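Local structure of cell division control protein Cdc48 (Mycobacterium smegmatis, 5E7P) at residues A[690-695]-A[727-732]; A[697-702]-A[720-725]. The protein probably binds and hydrolyses ATP as a Cdc48-type ATPase of the AAA family, with two nucleotide sites that each hold ADP in the crystal. One frame throughout, in Å; residues are numbered along the deposited sequence.

Contact 1 of 2, residues A[690-695]-A[727-732]; sequences AADCVA and RPSLDP. With ADP (adenosine-5'-diphosphate), chain D.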
ATOM      1  N   ALA A 690       7.244  23.280   6.844  1.00 31.19           N
ATOM      2  CA  ALA A 690       7.346  22.606   5.557  1.00 30.97           C
ATOM      3  C   ALA A 690       5.969  22.480   4.909  1.00 31.46           C
ATOM      4  O   ALA A 690       5.804  22.746   3.718  1.00 33.09           O
ATOM      5  CB  ALA A 690       7.991  21.226   5.725  1.00 30.23           C
ATOM      6  N   ALA A 691       4.984  22.077   5.704  1.00 32.46           N
ATOM      7  CA  ALA A 691       3.616  21.936   5.219  1.00 32.80           C
ATOM      8  C   ALA A 691       3.051  23.282   4.771  1.00 30.89           C
ATOM      9  O   ALA A 691       2.306  23.357   3.795  1.00 32.08           O
ATOM     10  CB  ALA A 691       2.724  21.301   6.292  1.00 31.58           C
ATOM     11  N   ASP A 692       3.416  24.343   5.483  1.00 29.74           N
ATOM     12  CA  ASP A 692       2.970  25.688   5.129  1.00 34.27           C
ATOM     13  C   ASP A 692       3.484  26.110   3.756  1.00 34.81           C
ATOM     14  O   ASP A 692       2.760  26.741   2.983  1.00 34.41           O
ATOM     15  CB  ASP A 692       3.412  26.705   6.182  1.00 37.30           C
ATOM     16  CG  ASP A 692       2.593  26.624   7.452  1.00 40.54           C
ATOM     17  OD1 ASP A 692       1.398  26.262   7.371  1.00 41.39           O
ATOM     18  OD2 ASP A 692       3.145  26.928   8.531  1.00 42.67           O
ATOM     19  N   CYS A 693       4.733  25.758   3.462  1.00 33.54           N
ATOM     20  CA  CYS A 693       5.340  26.089   2.176  1.00 33.31           C
ATOM     21  C   CYS A 693       4.646  25.344   1.039  1.00 32.96           C
ATOM     22  O   CYS A 693       4.340  25.926  -0.002  1.00 34.48           O
ATOM     23  CB  CYS A 693       6.837  25.763   2.180  1.00 32.62           C
ATOM     24  SG  CYS A 693       7.813  26.679   3.398  1.00 38.75           S
ATOM     25  N   VAL A 694       4.413  24.052   1.247  1.00 30.93           N
ATOM     26  CA  VAL A 694       3.707  23.219   0.278  1.00 33.12           C
ATOM     27  C   VAL A 694       2.310  23.777   0.003  1.00 35.53           C
ATOM     28  O   VAL A 694       1.832  23.760  -1.135  1.00 38.33           O
ATOM     29  CB  VAL A 694       3.602  21.756   0.781  1.00 24.86           C
ATOM     30  CG1 VAL A 694       2.713  20.924  -0.132  1.00 21.38           C
ATOM     31  CG2 VAL A 694       4.990  21.134   0.896  1.00 24.59           C
ATOM     32  N   ALA A 695       1.669  24.289   1.049  1.00 33.39           N
ATOM     33  CA  ALA A 695       0.326  24.849   0.927  1.00 33.09           C
ATOM     34  C   ALA A 695       0.339  26.211   0.237  1.00 34.15           C
ATOM     35  O   ALA A 695      -0.635  26.595  -0.411  1.00 35.52           O
ATOM     36  CB  ALA A 695      -0.336  24.950   2.295  1.00 31.18           C
ATOM     37  N   ARG A 727      -0.945  31.315   6.233  1.00 48.90           N
ATOM     38  CA  ARG A 727      -0.203  32.060   7.242  1.00 49.89           C
ATOM     39  C   ARG A 727       0.882  31.203   7.893  1.00 44.78           C
ATOM     40  O   ARG A 727       0.834  29.977   7.812  1.00 43.79           O
ATOM     41  CB  ARG A 727      -1.172  32.592   8.304  1.00 53.94           C
ATOM     42  CG  ARG A 727      -2.283  33.462   7.741  1.00 58.12           C
ATOM     43  CD  ARG A 727      -1.715  34.556   6.854  1.00 61.39           C
ATOM     44  NE  ARG A 727      -0.772  35.409   7.573  1.00 64.64           N
ATOM     45  CZ  ARG A 727       0.127  36.191   6.982  1.00 66.86           C
ATOM     46  NH1 ARG A 727       0.214  36.224   5.658  1.00 66.43           N
ATOM     47  NH2 ARG A 727       0.945  36.936   7.714  1.00 68.12           N
ATOM     48  N   PRO A 728       1.874  31.849   8.533  1.00 42.85           N
ATOM     49  CA  PRO A 728       2.872  31.093   9.300  1.00 42.53           C
ATOM     50  C   PRO A 728       2.233  30.404  10.505  1.00 44.60           C
ATOM     51  O   PRO A 728       1.361  30.989  11.152  1.00 45.41           O
ATOM     52  CB  PRO A 728       3.856  32.177   9.759  1.00 40.99           C
ATOM     53  CG  PRO A 728       3.080  33.458   9.689  1.00 40.92           C
ATOM     54  CD  PRO A 728       2.174  33.291   8.514  1.00 40.86           C
ATOM     55  N   SER A 729       2.662  29.180  10.803  1.00 43.06           N
ATOM     56  CA  SER A 729       2.041  28.396  11.865  1.00 43.78           C
ATOM     57  C   SER A 729       2.976  28.101  13.039  1.00 45.49           C
ATOM     58  O   SER A 729       2.526  27.679  14.104  1.00 46.12           O
ATOM     59  CB  SER A 729       1.487  27.088  11.299  1.00 43.89           C
ATOM     60  OG  SER A 729       2.518  26.326  10.695  1.00 47.25           O
ATOM     61  N   LEU A 730       4.271  28.330  12.848  1.00 47.80           N
ATOM     62  CA  LEU A 730       5.262  27.990  13.867  1.00 51.75           C
ATOM     63  C   LEU A 730       5.308  28.970  15.042  1.00 60.19           C
ATOM     64  O   LEU A 730       5.373  30.186  14.853  1.00 61.83           O
ATOM     65  CB  LEU A 730       6.648  27.875  13.234  1.00 49.47           C
ATOM     66  CG  LEU A 730       6.816  26.768  12.190  1.00 47.29           C
ATOM     67  CD1 LEU A 730       8.088  26.985  11.390  1.00 45.78           C
ATOM     68  CD2 LEU A 730       6.827  25.405  12.859  1.00 45.71           C
ATOM     69  N   ASP A 731       5.275  28.421  16.254  1.00 66.42           N
ATOM     70  CA  ASP A 731       5.443  29.202  17.476  1.00 73.07           C
ATOM     71  C   ASP A 731       6.914  29.172  17.885  1.00 75.32           C
ATOM     72  O   ASP A 731       7.440  28.117  18.239  1.00 74.27           O
ATOM     73  CB  ASP A 731       4.569  28.626  18.597  1.00 75.83           C
ATOM     74  CG  ASP A 731       4.523  29.517  19.834  1.00 79.66           C
ATOM     75  OD1 ASP A 731       5.477  30.289  20.075  1.00 80.72           O
ATOM     76  OD2 ASP A 731       3.523  29.435  20.581  1.00 81.54           O
ATOM     77  N   PRO A 732       7.581  30.337  17.840  1.00 78.39           N
ATOM     78  CA  PRO A 732       9.007  30.470  18.165  1.00 79.97           C
ATOM     79  C   PRO A 732       9.343  30.019  19.585  1.00 81.10           C
ATOM     80  O   PRO A 732      10.465  29.580  19.836  1.00 80.39           O
ATOM     81  CB  PRO A 732       9.257  31.974  18.021  1.00 82.10           C
ATOM     82  CG  PRO A 732       8.206  32.440  17.076  1.00 82.08           C
ATOM     83  CD  PRO A 732       6.998  31.614  17.397  1.00 80.79           C
TER
HETATM   84  PB  ADP D 902       3.538  16.114  11.765  1.00 91.17           P
HETATM   85  O1B ADP D 902       2.541  17.233  11.583  1.00 91.27           O
HETATM   86  O2B ADP D 902       3.008  14.982  12.610  1.00 92.74           O
HETATM   87  O3B ADP D 902       4.926  16.576  12.148  1.00 90.61           O
HETATM   88  PA  ADP D 902       4.739  15.883   9.171  1.00 62.78           P
HETATM   89  O1A ADP D 902       5.622  16.979   9.716  1.00 63.83           O
HETATM   90  O2A ADP D 902       5.350  14.615   8.639  1.00 61.50           O
HETATM   91  O3A ADP D 902       3.649  15.467  10.287  1.00 90.60           O
HETATM   92  O5' ADP D 902       3.877  16.511   7.965  1.00 76.32           O
HETATM   93  C5' ADP D 902       3.037  15.697   7.151  1.00 74.70           C
HETATM   94  C4' ADP D 902       2.789  16.411   5.825  1.00 70.88           C
HETATM   95  O4' ADP D 902       3.610  17.579   5.714  1.00 67.81           O
HETATM   96  C3' ADP D 902       3.130  15.519   4.643  1.00 69.14           C
HETATM   97  O3' ADP D 902       1.944  14.980   4.055  1.00 69.91           O
HETATM   98  C2' ADP D 902       3.854  16.413   3.657  1.00 67.74           C
HETATM   99  O2' ADP D 902       3.014  16.695   2.533  1.00 69.10           O
HETATM  100  C1' ADP D 902       4.167  17.702   4.400  1.00 65.02           C
HETATM  101  N9  ADP D 902       5.641  17.827   4.499  1.00 60.22           N
HETATM  102  C8  ADP D 902       6.345  17.831   5.646  1.00 59.73           C
HETATM  103  N7  ADP D 902       7.675  17.955   5.407  1.00 57.85           N
HETATM  104  C5  ADP D 902       7.839  18.032   4.076  1.00 56.04           C
HETATM  105  C6  ADP D 902       8.989  18.174   3.154  1.00 52.91           C
HETATM  106  N6  ADP D 902      10.254  18.258   3.631  1.00 51.85           N
HETATM  107  N1  ADP D 902       8.733  18.215   1.828  1.00 50.45           N
HETATM  108  C2  ADP D 902       7.476  18.127   1.353  1.00 54.42           C
HETATM  109  N3  ADP D 902       6.384  17.998   2.130  1.00 56.07           N
HETATM  110  C4  ADP D 902       6.496  17.947   3.479  1.00 57.39           C
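Asp692, near the start of helix 690-707, reaches across to Ser729 in the loop that leads into helix 732-739, and this carboxylate–hydroxyl pair forms the close part of the contact. The hydroxyl OG of Ser729 donates to OD2 of Asp692; the modelled separation of 2.3 Å is too short to be trusted at this resolution. Ser729 OG stands between its own backbone N and carbonyl carbon (chi1 59°), which turns it to the same oxygen that the backbone of its residue approaches. That second bond, from Ser729 N to Asp692 OD2, is weak: 3.2 Å long and bent to 123° at the hydrogen. OD2 also accepts from the N of Ser689, just before the helix, as the third helical residue does in a capping box.

Around this grip the packing thins. OD1 of Asp692 comes no nearer than 3.8 Å to the carbonyl O of Arg727, an acceptor facing an acceptor. Arg727 itself turns outward on an exposed loop, with Pro728 CD against one face of its guanidinium, off toward the rim, while NH1 bonds to the carbonyl of Arg723. The other side of the helix faces ADP, with Ala690 CB 3.3 Å from N7 and Val694 CG2 3.6 Å from N3 of the adenine. The Ser689 N-H and the helix start would favour a negatively charged Asp692; Ser729 adds one weak donor and one of doubtful length.

Contact 2 of 2, residues A[697-702]-A[720-725]; sequences LRESAM and AKARET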
ATOM      1  N   LEU A 697       2.351  27.017  -2.220  1.00 40.11           N
ATOM      2  CA  LEU A 697       2.494  26.734  -3.645  1.00 41.58           C
ATOM      3  C   LEU A 697       1.181  26.228  -4.221  1.00 39.93           C
ATOM      4  O   LEU A 697       0.799  26.580  -5.336  1.00 39.81           O
ATOM      5  CB  LEU A 697       3.588  25.692  -3.877  1.00 43.19           C
ATOM      6  CG  LEU A 697       5.030  26.141  -3.647  1.00 44.85           C
ATOM      7  CD1 LEU A 697       5.954  24.934  -3.632  1.00 46.04           C
ATOM      8  CD2 LEU A 697       5.451  27.127  -4.721  1.00 44.84           C
ATOM      9  N   ARG A 698       0.508  25.383  -3.447  1.00 38.63           N
ATOM     10  CA  ARG A 698      -0.810  24.869  -3.792  1.00 39.00           C
ATOM     11  C   ARG A 698      -1.798  26.016  -3.970  1.00 37.48           C
ATOM     12  O   ARG A 698      -2.516  26.084  -4.969  1.00 37.12           O
ATOM     13  CB  ARG A 698      -1.286  23.930  -2.685  1.00 42.51           C
ATOM     14  CG  ARG A 698      -2.753  23.538  -2.742  1.00 47.95           C
ATOM     15  CD  ARG A 698      -3.173  22.961  -1.395  1.00 52.56           C
ATOM     16  NE  ARG A 698      -4.422  22.210  -1.459  1.00 58.49           N
ATOM     17  CZ  ARG A 698      -5.626  22.752  -1.311  1.00 63.89           C
ATOM     18  NH1 ARG A 698      -5.740  24.056  -1.095  1.00 65.74           N
ATOM     19  NH2 ARG A 698      -6.712  21.990  -1.382  1.00 64.53           N
ATOM     20  N   GLU A 699      -1.817  26.922  -3.000  1.00 35.89           N
ATOM     21  CA  GLU A 699      -2.713  28.067  -3.041  1.00 38.54           C
ATOM     22  C   GLU A 699      -2.329  29.027  -4.158  1.00 40.56           C
ATOM     23  O   GLU A 699      -3.197  29.594  -4.819  1.00 42.56           O
ATOM     24  CB  GLU A 699      -2.713  28.791  -1.695  1.00 41.20           C
ATOM     25  CG  GLU A 699      -3.752  29.887  -1.584  1.00 47.10           C
ATOM     26  CD  GLU A 699      -5.176  29.371  -1.726  1.00 52.71           C
ATOM     27  OE1 GLU A 699      -5.433  28.195  -1.378  1.00 53.90           O
ATOM     28  OE2 GLU A 699      -6.042  30.147  -2.188  1.00 55.69           O
ATOM     29  N   SER A 700      -1.026  29.208  -4.366  1.00 40.12           N
ATOM     30  CA  SER A 700      -0.536  30.091  -5.421  1.00 40.47           C
ATOM     31  C   SER A 700      -0.982  29.600  -6.791  1.00 40.67           C
ATOM     32  O   SER A 700      -1.495  30.373  -7.601  1.00 41.92           O
ATOM     33  CB  SER A 700       0.990  30.200  -5.384  1.00 39.12           C
ATOM     34  OG  SER A 700       1.430  30.862  -4.210  1.00 39.56           O
ATOM     35  N   ALA A 701      -0.786  28.310  -7.038  1.00 39.24           N
ATOM     36  CA  ALA A 701      -1.156  27.708  -8.310  1.00 37.72           C
ATOM     37  C   ALA A 701      -2.656  27.827  -8.547  1.00 38.06           C
ATOM     38  O   ALA A 701      -3.093  28.129  -9.655  1.00 36.66           O
ATOM     39  CB  ALA A 701      -0.718  26.250  -8.358  1.00 34.30           C
ATOM     40  N   MET A 702      -3.437  27.598  -7.496  1.00 39.30           N
ATOM     41  CA  MET A 702      -4.891  27.691  -7.584  1.00 39.07           C
ATOM     42  C   MET A 702      -5.339  29.131  -7.827  1.00 41.96           C
ATOM     43  O   MET A 702      -6.272  29.382  -8.593  1.00 43.75           O
ATOM     44  CB  MET A 702      -5.547  27.130  -6.319  1.00 38.55           C
ATOM     45  CG  MET A 702      -7.064  27.274  -6.285  1.00 41.30           C
ATOM     46  SD  MET A 702      -7.906  26.372  -7.603  1.00 54.21           S
ATOM     47  CE  MET A 702      -8.129  24.763  -6.847  1.00 27.87           C
ATOM     48  N   ALA A 720       1.462  36.667  -3.527  1.00 44.86           N
ATOM     49  CA  ALA A 720       1.128  37.676  -2.528  1.00 46.42           C
ATOM     50  C   ALA A 720      -0.283  37.480  -1.981  1.00 47.90           C
ATOM     51  O   ALA A 720      -0.522  37.635  -0.782  1.00 47.19           O
ATOM     52  CB  ALA A 720       1.282  39.071  -3.114  1.00 46.59           C
ATOM     53  N   LYS A 721      -1.215  37.138  -2.865  1.00 50.66           N
ATOM     54  CA  LYS A 721      -2.588  36.866  -2.456  1.00 54.57           C
ATOM     55  C   LYS A 721      -2.673  35.563  -1.668  1.00 53.45           C
ATOM     56  O   LYS A 721      -3.379  35.478  -0.666  1.00 54.18           O
ATOM     57  CB  LYS A 721      -3.514  36.806  -3.670  1.00 58.93           C
ATOM     58  CG  LYS A 721      -4.968  36.545  -3.316  1.00 64.26           C
ATOM     59  CD  LYS A 721      -5.846  36.515  -4.554  1.00 69.42           C
ATOM     60  CE  LYS A 721      -7.303  36.268  -4.186  1.00 73.70           C
ATOM     61  NZ  LYS A 721      -8.190  36.235  -5.385  1.00 75.72           N
ATOM     62  N   ALA A 722      -1.945  34.549  -2.129  1.00 51.70           N
ATOM     63  CA  ALA A 722      -1.909  33.256  -1.456  1.00 51.18           C
ATOM     64  C   ALA A 722      -1.426  33.395  -0.015  1.00 52.56           C
ATOM     65  O   ALA A 722      -1.922  32.713   0.882  1.00 51.48           O
ATOM     66  CB  ALA A 722      -1.023  32.286  -2.222  1.00 48.97           C
ATOM     67  N   ARG A 723      -0.468  34.293   0.199  1.00 54.09           N
ATOM     68  CA  ARG A 723       0.093  34.521   1.527  1.00 54.74           C
ATOM     69  C   ARG A 723      -0.915  35.134   2.496  1.00 55.96           C
ATOM     70  O   ARG A 723      -0.680  35.167   3.704  1.00 56.13           O
ATOM     71  CB  ARG A 723       1.336  35.410   1.448  1.00 55.45           C
ATOM     72  CG  ARG A 723       2.517  34.771   0.744  1.00 55.24           C
ATOM     73  CD  ARG A 723       3.789  35.553   1.003  1.00 55.01           C
ATOM     74  NE  ARG A 723       4.075  35.638   2.431  1.00 55.35           N
ATOM     75  CZ  ARG A 723       5.137  36.248   2.944  1.00 56.70           C
ATOM     76  NH1 ARG A 723       6.020  36.829   2.143  1.00 56.70           N
ATOM     77  NH2 ARG A 723       5.315  36.276   4.258  1.00 57.44           N
ATOM     78  N   GLU A 724      -2.030  35.626   1.966  1.00 56.96           N
ATOM     79  CA  GLU A 724      -3.074  36.197   2.807  1.00 60.27           C
ATOM     80  C   GLU A 724      -3.875  35.095   3.491  1.00 59.07           C
ATOM     81  O   GLU A 724      -4.334  35.262   4.621  1.00 59.42           O
ATOM     82  CB  GLU A 724      -3.999  37.100   1.989  1.00 64.48           C
ATOM     83  CG  GLU A 724      -3.288  38.258   1.309  1.00 68.67           C
ATOM     84  CD  GLU A 724      -4.229  39.124   0.487  1.00 74.12           C
ATOM     85  OE1 GLU A 724      -5.446  38.834   0.465  1.00 74.57           O
ATOM     86  OE2 GLU A 724      -3.747  40.094  -0.139  1.00 76.84           O
ATOM     87  N   THR A 725      -4.035  33.967   2.804  1.00 57.35           N
ATOM     88  CA  THR A 725      -4.778  32.835   3.355  1.00 56.10           C
ATOM     89  C   THR A 725      -3.853  31.796   3.988  1.00 54.21           C
ATOM     90  O   THR A 725      -4.227  31.133   4.955  1.00 55.52           O
ATOM     91  CB  THR A 725      -5.665  32.156   2.292  1.00 56.22           C
ATOM     92  OG1 THR A 725      -4.840  31.525   1.304  1.00 56.53           O
ATOM     93  CG2 THR A 725      -6.568  33.177   1.618  1.00 57.88           C
TER
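Glu699 sends CG anti to its backbone N (chi1 -172°) and then bends at chi2 (61°), so that the middle of its chain, rather than its carboxylate, is laid against helix 716-725. CG touches Ala722 CB at 3.7 Å and Thr725 OG1 at 3.5 Å, the Glu699 and Thr725 side chains crossing at about a right angle. On the next residue, Ser700, OG also meets the Ala722 methyl, CB, at 3.5 Å; its hydrogen bond, however, runs back along its own helix to the carbonyl of Leu696.

Helices 690-707 and 716-725 belong to the helical lid of the second AAA module, and here their short segments cross steeply, with N-to-C directions 128° apart. The axes of these segments come within 8.5 Å where the small Ala722 faces Ser700, the CA atoms of Ser700 and Ala722 being 5.3 Å apart. No hydrogen bond spans the interface. Ala722 O accepts both Thr725 N, at 3.1 Å, and Thr725 OG1, at 3.2 Å, from the same face of its carbonyl plane. This fixes the Thr725 hydroxyl where it meets Glu699, whose side chain also touches Val726.

In the fold
Both contacts draw on helix 690-707: contact 1 uses its first turns, contact 2 the part that follows, and their centres lie 13 Å apart. Contact 1 closes a longer excursion of the chain that contains contact 2: the helix first pairs with helix 716-725, and the loop after that helix then returns to the start of helix 690-707. Only contact 1 borders the nucleotide: it holds Ala690, Ala691 and Val694 of the ADP pocket, and the side chain of Ser729 is about 7 Å from that of the ADP-binding Cys530. Contact 2 has no part in the nucleotide pocket.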